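Local coordinates for Abbfa_003403 (Acinetobacter baumannii, PDB 4ZXH), which serves as a four-domain nonribosomal peptide synthetase, whose condensation, adenylation, carrier and thioesterase domains probably assemble and release a small peptide product, at residues 149-152 / 153-156; 159-162 / 163-167; 174-177 / 178-181; 236-239 / 240-244. One frame throughout, in Å; residues are numbered along the deposited sequence.

Contact 1 (149-152 / 153-156)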
loop_
_atom_site.group_PDB
_atom_site.type_symbol
_atom_site.label_atom_id
_atom_site.label_comp_id
_atom_site.label_asym_id
_atom_site.label_seq_id
_atom_site.Cartn_x
_atom_site.Cartn_y
_atom_site.Cartn_z
ATOM N N LEU A 149 28.091 -8.950 5.210
ATOM C CA LEU A 149 29.451 -9.273 5.631
ATOM C C LEU A 149 30.457 -8.901 4.552
ATOM O O LEU A 149 31.486 -8.292 4.844
ATOM C CB LEU A 149 29.582 -10.753 5.981
ATOM C CG LEU A 149 30.924 -11.133 6.629
ATOM C CD1 LEU A 149 31.082 -10.547 8.061
ATOM C CD2 LEU A 149 31.171 -12.652 6.623
ATOM N N MET A 150 30.184 -9.270 3.303
ATOM C CA MET A 150 31.122 -8.922 2.236
ATOM C C MET A 150 30.422 -8.895 0.892
ATOM O O MET A 150 29.320 -9.404 0.743
ATOM C CB MET A 150 32.338 -9.879 2.207
ATOM C CG MET A 150 32.070 -11.392 2.009
ATOM S SD MET A 150 33.593 -12.443 1.959
ATOM C CE MET A 150 34.005 -12.523 3.685
ATOM N N ASP A 151 31.057 -8.257 -0.080
ATOM C CA ASP A 151 30.499 -8.177 -1.412
ATOM C C ASP A 151 31.079 -9.270 -2.323
ATOM O O ASP A 151 31.881 -10.091 -1.897
ATOM C CB ASP A 151 30.756 -6.784 -1.992
ATOM C CG ASP A 151 32.203 -6.392 -1.917
ATOM O OD1 ASP A 151 33.049 -7.308 -1.848
ATOM O OD2 ASP A 151 32.501 -5.174 -1.936
ATOM N N PHE A 152 30.662 -9.255 -3.580
ATOM C CA PHE A 152 31.093 -10.220 -4.570
ATOM C C PHE A 152 32.582 -10.085 -4.902
ATOM O O PHE A 152 33.279 -11.102 -5.009
ATOM C CB PHE A 152 30.252 -10.065 -5.831
ATOM C CG PHE A 152 30.334 -11.232 -6.762
ATOM C CD1 PHE A 152 29.790 -12.463 -6.404
ATOM C CD2 PHE A 152 30.942 -11.099 -8.009
ATOM C CE1 PHE A 152 29.869 -13.551 -7.270
ATOM C CE2 PHE A 152 31.018 -12.174 -8.879
ATOM C CZ PHE A 152 30.484 -13.402 -8.507
ATOM N N TRP A 153 33.072 -8.851 -5.058
ATOM C CA TRP A 153 34.509 -8.652 -5.278
ATOM C C TRP A 153 35.273 -9.450 -4.203
ATOM O O TRP A 153 36.273 -10.099 -4.504
ATOM C CB TRP A 153 34.878 -7.155 -5.256
ATOM C CG TRP A 153 36.318 -6.795 -5.599
ATOM C CD1 TRP A 153 37.319 -6.521 -4.716
ATOM C CD2 TRP A 153 36.894 -6.642 -6.904
ATOM N NE1 TRP A 153 38.474 -6.211 -5.373
ATOM C CE2 TRP A 153 38.248 -6.284 -6.720
ATOM C CE3 TRP A 153 36.408 -6.800 -8.209
ATOM C CZ2 TRP A 153 39.125 -6.080 -7.800
ATOM C CZ3 TRP A 153 37.287 -6.595 -9.285
ATOM C CH2 TRP A 153 38.624 -6.240 -9.068
ATOM N N SER A 154 34.765 -9.446 -2.969
ATOM C CA SER A 154 35.394 -10.178 -1.865
ATOM C C SER A 154 35.345 -11.677 -2.087
ATOM O O SER A 154 36.321 -12.389 -1.790
ATOM C CB SER A 154 34.732 -9.838 -0.529
ATOM O OG SER A 154 34.984 -8.486 -0.172
ATOM N N ILE A 155 34.205 -12.149 -2.595
ATOM C CA ILE A 155 34.043 -13.554 -2.945
ATOM C C ILE A 155 35.172 -14.009 -3.870
ATOM O O ILE A 155 35.798 -15.041 -3.641
ATOM C CB ILE A 155 32.692 -13.824 -3.633
ATOM C CG1 ILE A 155 31.532 -13.752 -2.625
ATOM C CG2 ILE A 155 32.701 -15.174 -4.319
ATOM C CD1 ILE A 155 31.834 -14.407 -1.309
ATOM N N GLY A 156 35.450 -13.219 -4.899
ATOM C CA GLY A 156 36.463 -13.586 -5.861
ATOM C C GLY A 156 37.845 -13.615 -5.242
ATOM O O GLY A 156 38.643 -14.486 -5.535
#
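Asp-151 and Ser-154 form the tight corner where the loop turns into helix 152-165. Asp-151 is the N-cap, and a chi1 of 52° sets its carboxylate between backbone N and carbonyl carbon, turned forward over the first turn. OD1 then takes Ser-154 N at 3.0 Å, met nearly along the C-O axis, and lies 2.8 Å from Ser-154 OG. Behind them Met-150 CB rests on Ser-154 CB at 3.6 Å, and SD comes within 4.2 Å of Ile-155 CD1, the two side chains crossing at about a right angle. This half is buried. Phe-152 and Trp-153 make the looser half, only partly buried: their CB atoms point away from the neighbouring segment, and Phe-152 meets its partner lightly, CD1 to Ile-155 CB at 4.2 Å. Asp-151 is the aspartate of the HHxxxD signature of condensation domains. Its OD1 also forms a salt bridge to Arg-285 and OD2 accepts from Phe-297 N, consistent with the structural part this aspartate plays in relatives. Trp-153 NE1 bonds Arg-291 O, while Met-150 and Ile-155 pack on Ile-145 of strand 138-146, seating the start of the helix against that strand.

Contact 2 (159-162 / 163-167). With PX4 (1,2-dimyristoyl-sn-glycero-3-phosphocholine), chain C.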
loop_
_atom_site.group_PDB
_atom_site.type_symbol
_atom_site.label_atom_id
_atom_site.label_comp_id
_atom_site.label_asym_id
_atom_site.label_seq_id
_atom_site.Cartn_x
_atom_site.Cartn_y
_atom_site.Cartn_z
ATOM N N LEU A 159 37.630 -16.821 -3.206
ATOM C CA LEU A 159 37.594 -17.946 -4.140
ATOM C C LEU A 159 38.964 -18.245 -4.749
ATOM O O LEU A 159 39.391 -19.397 -4.833
ATOM C CB LEU A 159 36.595 -17.661 -5.251
ATOM C CG LEU A 159 36.533 -18.661 -6.395
ATOM C CD1 LEU A 159 36.342 -20.067 -5.851
ATOM C CD2 LEU A 159 35.396 -18.288 -7.337
ATOM N N ARG A 160 39.660 -17.203 -5.178
ATOM C CA ARG A 160 40.922 -17.427 -5.827
ATOM C C ARG A 160 41.923 -17.954 -4.803
ATOM O O ARG A 160 42.591 -18.953 -5.040
ATOM C CB ARG A 160 41.442 -16.159 -6.493
ATOM C CG ARG A 160 42.713 -16.445 -7.301
ATOM C CD ARG A 160 43.182 -15.328 -8.203
ATOM N NE ARG A 160 44.116 -15.947 -9.133
ATOM C CZ ARG A 160 43.760 -16.466 -10.305
ATOM N NH1 ARG A 160 42.486 -16.399 -10.709
ATOM N NH2 ARG A 160 44.674 -17.055 -11.072
ATOM N N ASP A 161 42.002 -17.297 -3.655
ATOM C CA ASP A 161 42.884 -17.744 -2.589
ATOM C C ASP A 161 42.635 -19.198 -2.177
ATOM O O ASP A 161 43.571 -19.988 -2.098
ATOM C CB ASP A 161 42.732 -16.842 -1.377
ATOM C CG ASP A 161 43.856 -17.006 -0.384
ATOM O OD1 ASP A 161 44.998 -16.561 -0.687
ATOM O OD2 ASP A 161 43.585 -17.556 0.705
ATOM N N VAL A 162 41.382 -19.561 -1.929
ATOM C CA VAL A 162 41.107 -20.909 -1.448
ATOM C C VAL A 162 41.389 -21.951 -2.532
ATOM O O VAL A 162 41.838 -23.061 -2.242
ATOM C CB VAL A 162 39.670 -21.025 -0.946
ATOM C CG1 VAL A 162 39.343 -22.459 -0.554
ATOM C CG2 VAL A 162 39.494 -20.118 0.242
ATOM N N SER A 163 41.163 -21.582 -3.785
ATOM C CA SER A 163 41.499 -22.454 -4.897
ATOM C C SER A 163 43.004 -22.746 -4.973
ATOM O O SER A 163 43.415 -23.856 -5.306
ATOM C CB SER A 163 41.020 -21.824 -6.197
ATOM O OG SER A 163 39.613 -21.933 -6.318
ATOM N N LYS A 164 43.827 -21.746 -4.676
ATOM C CA LYS A 164 45.262 -21.953 -4.663
ATOM C C LYS A 164 45.632 -22.927 -3.548
ATOM O O LYS A 164 46.458 -23.829 -3.735
ATOM C CB LYS A 164 46.016 -20.633 -4.483
ATOM C CG LYS A 164 47.534 -20.817 -4.429
ATOM C CD LYS A 164 48.259 -19.513 -4.165
ATOM C CE LYS A 164 47.796 -18.869 -2.853
ATOM N NZ LYS A 164 48.464 -17.551 -2.578
ATOM N N ARG A 165 45.028 -22.739 -2.382
ATOM C CA ARG A 165 45.318 -23.604 -1.254
ATOM C C ARG A 165 44.967 -25.043 -1.595
ATOM O O ARG A 165 45.615 -25.976 -1.120
ATOM C CB ARG A 165 44.565 -23.151 -0.015
ATOM C CG ARG A 165 44.991 -21.796 0.517
ATOM C CD ARG A 165 44.071 -21.406 1.644
ATOM N NE ARG A 165 44.247 -20.034 2.095
ATOM C CZ ARG A 165 44.756 -19.691 3.276
ATOM N NH1 ARG A 165 45.140 -20.632 4.130
ATOM N NH2 ARG A 165 44.868 -18.407 3.613
ATOM N N PHE A 166 43.961 -25.213 -2.447
ATOM C CA PHE A 166 43.535 -26.542 -2.880
ATOM C C PHE A 166 44.300 -27.093 -4.076
ATOM O O PHE A 166 44.095 -28.244 -4.448
ATOM C CB PHE A 166 42.047 -26.547 -3.204
ATOM C CG PHE A 166 41.179 -26.816 -2.016
ATOM C CD1 PHE A 166 41.044 -28.103 -1.524
ATOM C CD2 PHE A 166 40.499 -25.787 -1.390
ATOM C CE1 PHE A 166 40.248 -28.358 -0.429
ATOM C CE2 PHE A 166 39.707 -26.030 -0.297
ATOM C CZ PHE A 166 39.573 -27.318 0.183
ATOM N N GLY A 167 45.178 -26.286 -4.667
ATOM C CA GLY A 167 45.936 -26.713 -5.829
ATOM C C GLY A 167 45.267 -26.562 -7.192
ATOM O O GLY A 167 45.645 -27.250 -8.140
HETATM O O1 PX4 C . 33.098 -37.205 5.695
HETATM O O2 PX4 C . 32.634 -38.380 3.414
HETATM P P1 PX4 C . 33.542 -37.549 4.290
HETATM O O3 PX4 C . 35.008 -38.230 4.307
HETATM C C1 PX4 C . 35.514 -39.033 5.375
HETATM C C2 PX4 C . 36.809 -39.702 4.904
HETATM N N1 PX4 C . 37.549 -40.376 5.993
HETATM C C3 PX4 C . 36.622 -41.028 6.935
HETATM C C4 PX4 C . 38.440 -41.394 5.410
HETATM C C5 PX4 C . 38.379 -39.397 6.712
HETATM O O4 PX4 C . 33.902 -36.183 3.502
HETATM C C6 PX4 C . 33.338 -35.808 2.241
HETATM C C7 PX4 C . 33.298 -34.285 2.170
HETATM C C8 PX4 C . 33.088 -33.825 3.610
HETATM O O5 PX4 C . 33.032 -32.403 3.682
HETATM C C9 PX4 C . 33.548 -31.679 4.837
HETATM O O6 PX4 C . 34.188 -32.264 5.694
HETATM C C10 PX4 C . 33.295 -30.198 4.959
HETATM C C11 PX4 C . 34.541 -29.400 4.605
HETATM C C12 PX4 C . 34.224 -28.443 3.465
HETATM C C13 PX4 C . 34.982 -27.140 3.674
HETATM C C14 PX4 C . 35.840 -26.825 2.459
HETATM C C15 PX4 C . 36.864 -25.776 2.850
HETATM C C16 PX4 C . 36.722 -24.557 1.961
HETATM C C17 PX4 C . 37.551 -23.407 2.500
HETATM C C18 PX4 C . 36.724 -22.568 3.473
HETATM C C19 PX4 C . 36.279 -21.253 2.856
HETATM C C20 PX4 C . 35.068 -20.708 3.607
HETATM C C21 PX4 C . 34.673 -19.330 3.075
HETATM C C22 PX4 C . 33.188 -19.042 3.233
HETATM O O7 PX4 C . 34.529 -33.754 1.651
HETATM C C23 PX4 C . 34.328 -32.740 0.609
HETATM O O8 PX4 C . 33.299 -32.801 -0.037
HETATM C C24 PX4 C . 35.360 -31.636 0.358
HETATM C C25 PX4 C . 35.037 -30.660 -0.786
HETATM C C26 PX4 C . 36.018 -29.475 -0.859
HETATM C C27 PX4 C . 35.646 -28.434 -1.935
HETATM C C28 PX4 C . 36.637 -27.273 -2.060
HETATM C C29 PX4 C . 36.253 -26.240 -3.134
HETATM C C30 PX4 C . 37.286 -25.113 -3.294
HETATM C C31 PX4 C . 36.731 -23.733 -3.726
HETATM C C32 PX4 C . 36.094 -22.996 -2.537
HETATM C C33 PX4 C . 35.953 -21.472 -2.666
HETATM C C34 PX4 C . 34.903 -20.920 -1.697
HETATM C C35 PX4 C . 35.137 -19.495 -1.188
HETATM C C36 PX4 C . 33.990 -18.565 -1.552
#
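Asp-161 swings its carboxylate trans to the backbone N (chi1 -165°), while Arg-165, one turn on, has CG opposite the carbonyl carbon (chi1 -66°) and then runs extended to NE; the two ends meet on one flank of the helix. NE reaches Asp-161 OD2 at 2.9 Å in a fairly straight bond, and NH2 adds a longer one of 3.3 Å to the same oxygen. OD2 lies in the guanidinium plane, but the carboxylate is turned 69° from it, so NE comes in from above the carboxylate plane and NH2 on the syn side. OD2 also bonds Tyr-68 OH, and Arg-165 has a second anionic partner in Asp-67. Nearby, Lys-164 NZ stays 4.1 Å from Asp-161 OD1, beyond a salt bridge. The Asp-161 to Arg-165 bridge is an i to i+4 contact, with Lys-164 at i+3, along helix 152-165, which finishes in a Schellman motif: Gly-167 takes a positive phi with two bonds back into the last turn, one of them from its N to Lys-164 O. On another flank Ser-163 OG folds back to Leu-159 O at 2.9 Å, and Ser-163 N reaches the same carbonyl from the opposite face of its plane. The flank facing the lipid is greasy. Val-162 and Phe-166 lie side by side, pointing the same way, with CG1 at the ring edge, 3.6 Å from CE2. A myristoyl chain of the bound phospholipid passes over one face of that ring, its C28 being 3.7 Å from CZ. Leu-159 CD1 touches lipid C33 at 3.5 Å, and Val-162 CG1 meets C17 of the other chain.

Contact 3 (174-177 / 178-181)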
loop_
_atom_site.group_PDB
_atom_site.type_symbol
_atom_site.label_atom_id
_atom_site.label_comp_id
_atom_site.label_asym_id
_atom_site.label_seq_id
_atom_site.Cartn_x
_atom_site.Cartn_y
_atom_site.Cartn_z
ATOM N N ALA A 174 47.821 -11.784 -2.251
ATOM C CA ALA A 174 47.499 -11.834 -0.827
ATOM C C ALA A 174 46.181 -11.101 -0.519
ATOM O O ALA A 174 45.857 -10.070 -1.114
ATOM C CB ALA A 174 48.632 -11.257 -0.005
ATOM N N VAL A 175 45.426 -11.650 0.420
ATOM C CA VAL A 175 44.126 -11.117 0.763
ATOM C C VAL A 175 44.178 -10.453 2.138
ATOM O O VAL A 175 44.664 -11.039 3.101
ATOM C CB VAL A 175 43.049 -12.230 0.772
ATOM C CG1 VAL A 175 41.662 -11.637 0.988
ATOM C CG2 VAL A 175 43.084 -13.033 -0.524
ATOM N N ASN A 176 43.686 -9.228 2.241
ATOM C CA ASN A 176 43.593 -8.595 3.551
ATOM C C ASN A 176 42.208 -8.790 4.165
ATOM O O ASN A 176 41.194 -8.362 3.598
ATOM C CB ASN A 176 43.934 -7.110 3.451
ATOM C CG ASN A 176 44.099 -6.458 4.814
ATOM O OD1 ASN A 176 43.375 -6.771 5.764
ATOM N ND2 ASN A 176 45.073 -5.563 4.920
ATOM N N GLY A 177 42.166 -9.444 5.324
ATOM C CA GLY A 177 40.904 -9.763 5.976
ATOM C C GLY A 177 40.731 -8.986 7.273
ATOM O O GLY A 177 39.898 -9.365 8.093
ATOM N N ILE A 178 41.519 -7.915 7.459
ATOM C CA ILE A 178 41.437 -7.074 8.656
ATOM C C ILE A 178 41.238 -5.564 8.354
ATOM O O ILE A 178 40.901 -4.772 9.244
ATOM C CB ILE A 178 42.704 -7.248 9.540
ATOM C CG1 ILE A 178 42.495 -6.658 10.942
ATOM C CG2 ILE A 178 43.893 -6.617 8.882
ATOM C CD1 ILE A 178 41.282 -7.230 11.693
ATOM N N GLU A 179 41.427 -5.162 7.100
ATOM C CA GLU A 179 41.322 -3.748 6.744
ATOM C C GLU A 179 39.891 -3.183 6.879
ATOM O O GLU A 179 39.724 -2.013 7.198
ATOM C CB GLU A 179 41.835 -3.528 5.319
ATOM C CG GLU A 179 41.741 -2.073 4.840
ATOM C CD GLU A 179 42.800 -1.158 5.456
ATOM O OE1 GLU A 179 43.813 -1.673 6.005
ATOM O OE2 GLU A 179 42.611 0.084 5.386
ATOM N N PHE A 180 38.868 -4.005 6.642
ATOM C CA PHE A 180 37.467 -3.546 6.699
ATOM C C PHE A 180 37.144 -2.786 7.983
ATOM O O PHE A 180 36.340 -1.862 8.003
ATOM C CB PHE A 180 36.495 -4.735 6.565
ATOM C CG PHE A 180 36.519 -5.679 7.746
ATOM C CD1 PHE A 180 37.582 -6.576 7.927
ATOM C CD2 PHE A 180 35.490 -5.666 8.687
ATOM C CE1 PHE A 180 37.605 -7.448 9.018
ATOM C CE2 PHE A 180 35.508 -6.532 9.778
ATOM C CZ PHE A 180 36.567 -7.427 9.945
ATOM N N VAL A 181 37.778 -3.202 9.058
ATOM C CA VAL A 181 37.597 -2.586 10.349
ATOM C C VAL A 181 38.172 -1.172 10.396
ATOM O O VAL A 181 37.511 -0.255 10.883
ATOM C CB VAL A 181 38.226 -3.475 11.436
ATOM C CG1 VAL A 181 38.833 -2.644 12.549
ATOM C CG2 VAL A 181 37.165 -4.442 11.970
#
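An Asx turn leads the chain into helix 179-187: Asn-176 folds its side-chain amide forward over the next residues, and its oxygen collects two successive backbone N-H groups on the way into the helix. OD1 takes Ile-178 N at 2.8 Å and Glu-179 N at 2.9 Å. The two bonds differ in character. Ile-178 N lies nearly in line with the amide C=O bond, and its N-H is fairly straight too (162°). Glu-179 N stands above the amide's carbonyl plane, and its bond is more bent, at 134°. With two donors from successive residues on one oxygen, the rotation of the amide is well defined, and both N-H groups are satisfied by a side chain. The flank of the amide is covered by Glu-179, whose CB lies 3.7 Å from Asn-176 CG; farther out its chain bends at chi2, and the carboxylate plane ends up nearly perpendicular to the amide. Ile-178 sets CG2 close beside OD1, while the rest of its side chain leads away from Asn-176. On the buried side Phe-180 has CG between its backbone N and carbonyl carbon (chi1 68°), which swings the ring back toward the loop. There its edge, at CE1, faces Gly-177 O at 3.1 Å, the oxygen lying near the ring plane. Backbone bonds tie Asn-176 to Asn-292 and Leu-294, and Gly-177 to Leu-70. Strand 81-87 lies alongside the helix start, receiving Ile-178 and Val-181 on Ile-86 and Phe-180 on Gln-84.

Contact 4 (236-239 / 240-244)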
loop_
_atom_site.group_PDB
_atom_site.type_symbol
_atom_site.label_atom_id
_atom_site.label_comp_id
_atom_site.label_asym_id
_atom_site.label_seq_id
_atom_site.Cartn_x
_atom_site.Cartn_y
_atom_site.Cartn_z
ATOM N N VAL A 236 21.619 -12.544 -25.278
ATOM C CA VAL A 236 21.543 -11.667 -26.436
ATOM C C VAL A 236 22.243 -12.299 -27.654
ATOM O O VAL A 236 23.377 -12.769 -27.551
ATOM C CB VAL A 236 22.167 -10.306 -26.124
ATOM C CG1 VAL A 236 22.061 -9.400 -27.327
ATOM C CG2 VAL A 236 21.483 -9.682 -24.919
ATOM N N SER A 237 21.566 -12.316 -28.801
ATOM C CA SER A 237 22.114 -12.939 -30.008
ATOM C C SER A 237 23.489 -12.369 -30.342
ATOM O O SER A 237 23.787 -11.213 -30.021
ATOM C CB SER A 237 21.175 -12.749 -31.201
ATOM O OG SER A 237 21.388 -11.489 -31.818
ATOM N N GLU A 238 24.325 -13.185 -30.977
ATOM C CA GLU A 238 25.698 -12.791 -31.227
ATOM C C GLU A 238 25.724 -11.568 -32.137
ATOM O O GLU A 238 26.545 -10.670 -31.944
ATOM C CB GLU A 238 26.491 -13.946 -31.838
ATOM C CG GLU A 238 27.899 -13.560 -32.280
ATOM C CD GLU A 238 28.656 -14.711 -32.922
ATOM O OE1 GLU A 238 28.316 -15.076 -34.068
ATOM O OE2 GLU A 238 29.589 -15.248 -32.278
ATOM N N SER A 239 24.816 -11.548 -33.116
ATOM C CA SER A 239 24.585 -10.386 -33.977
ATOM C C SER A 239 24.481 -9.107 -33.158
ATOM O O SER A 239 25.344 -8.232 -33.225
ATOM C CB SER A 239 23.295 -10.568 -34.782
ATOM O OG SER A 239 23.137 -11.919 -35.176
ATOM N N VAL A 240 23.414 -9.023 -32.372
ATOM C CA VAL A 240 23.128 -7.841 -31.580
ATOM C C VAL A 240 24.226 -7.566 -30.542
ATOM O O VAL A 240 24.596 -6.413 -30.321
ATOM C CB VAL A 240 21.754 -7.978 -30.874
ATOM C CG1 VAL A 240 21.441 -6.737 -30.036
ATOM C CG2 VAL A 240 20.647 -8.252 -31.901
ATOM N N SER A 241 24.745 -8.619 -29.912
ATOM C CA SER A 241 25.825 -8.468 -28.932
ATOM C C SER A 241 27.026 -7.721 -29.522
ATOM O O SER A 241 27.601 -6.836 -28.884
ATOM C CB SER A 241 26.275 -9.833 -28.408
ATOM O OG SER A 241 25.444 -10.300 -27.361
ATOM N N SER A 242 27.391 -8.086 -30.746
ATOM C CA SER A 242 28.474 -7.422 -31.456
ATOM C C SER A 242 28.098 -5.989 -31.791
ATOM O O SER A 242 28.892 -5.068 -31.588
ATOM C CB SER A 242 28.823 -8.182 -32.730
ATOM O OG SER A 242 29.245 -9.500 -32.426
ATOM N N GLY A 243 26.883 -5.807 -32.304
ATOM C CA GLY A 243 26.389 -4.484 -32.644
ATOM C C GLY A 243 26.482 -3.509 -31.484
ATOM O O GLY A 243 26.984 -2.396 -31.641
ATOM N N LEU A 244 26.008 -3.937 -30.317
ATOM C CA LEU A 244 26.070 -3.125 -29.113
ATOM C C LEU A 244 27.490 -2.675 -28.813
ATOM O O LEU A 244 27.724 -1.489 -28.589
ATOM C CB LEU A 244 25.500 -3.889 -27.920
ATOM C CG LEU A 244 24.008 -4.219 -27.991
ATOM C CD1 LEU A 244 23.618 -5.159 -26.873
ATOM C CD2 LEU A 244 23.192 -2.957 -27.935
#
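Val-236 and Val-240 meet along their flanks on one side of the helix start, CG1 of the first 3.8 Å from CB of the second. Next to them Ser-237 turns its hydroxyl inward: OG sits between its own backbone N and carbonyl carbon (chi1 84°), which aims it at the first turn. It accepts from Val-240 N at 3.2 Å in a nearly straight bond (170°), and Val-240 CG2 lies against the same oxygen. Ser-241 points its hydroxyl back across the turn, with OG 3.2 Å from Val-236 O and 3.5 Å from Val-236 CG1; this OG also accepts from Leu-415 N, of strand 414-422. Ser-242, on the exposed side, curls back in the same way. Its OG lies opposite its own carbonyl carbon and donates to Glu-238 O at 3.0 Å, while Ser-242 N reaches that carbonyl from the other face of its plane, so a single oxygen is gripped by one residue twice. Glu-238 itself heads outward, away from the turn. Inward, Val-236 packs on Gln-439 and Val-240 on Ser-443, both of helix 428-447, and a backbone bond joins Val-236 to Leu-415. Taken together this is a serine N-cap on helix 238-249, placed where strand 229-235 hands over to the helix, with Ser-242 folding its hydroxyl back to a carbonyl one turn earlier and Ser-241 OG close to Val-236 O ahead of the cap.

Overall arrangement
All four are local contacts at helix starts or ends within the condensation domain, and they follow one another along the chain without nesting or crossing. Contact 1 closes the loop after strand 138-146 and starts helix 152-165; contact 2 lies at the far end of that helix, their centres 15 Å apart. The loop beyond it runs back to contact 3, which opens helix 179-187, and Asp-161 CB touches Val-175 CG2 at 3.9 Å, linking contacts 2 and 3 directly. Contact 4 stands apart, its centre about 30 Å from that of contact 1. It passes the chain from strand 229-235 into helix 238-249, beside helix 428-447, away from the lipid pocket.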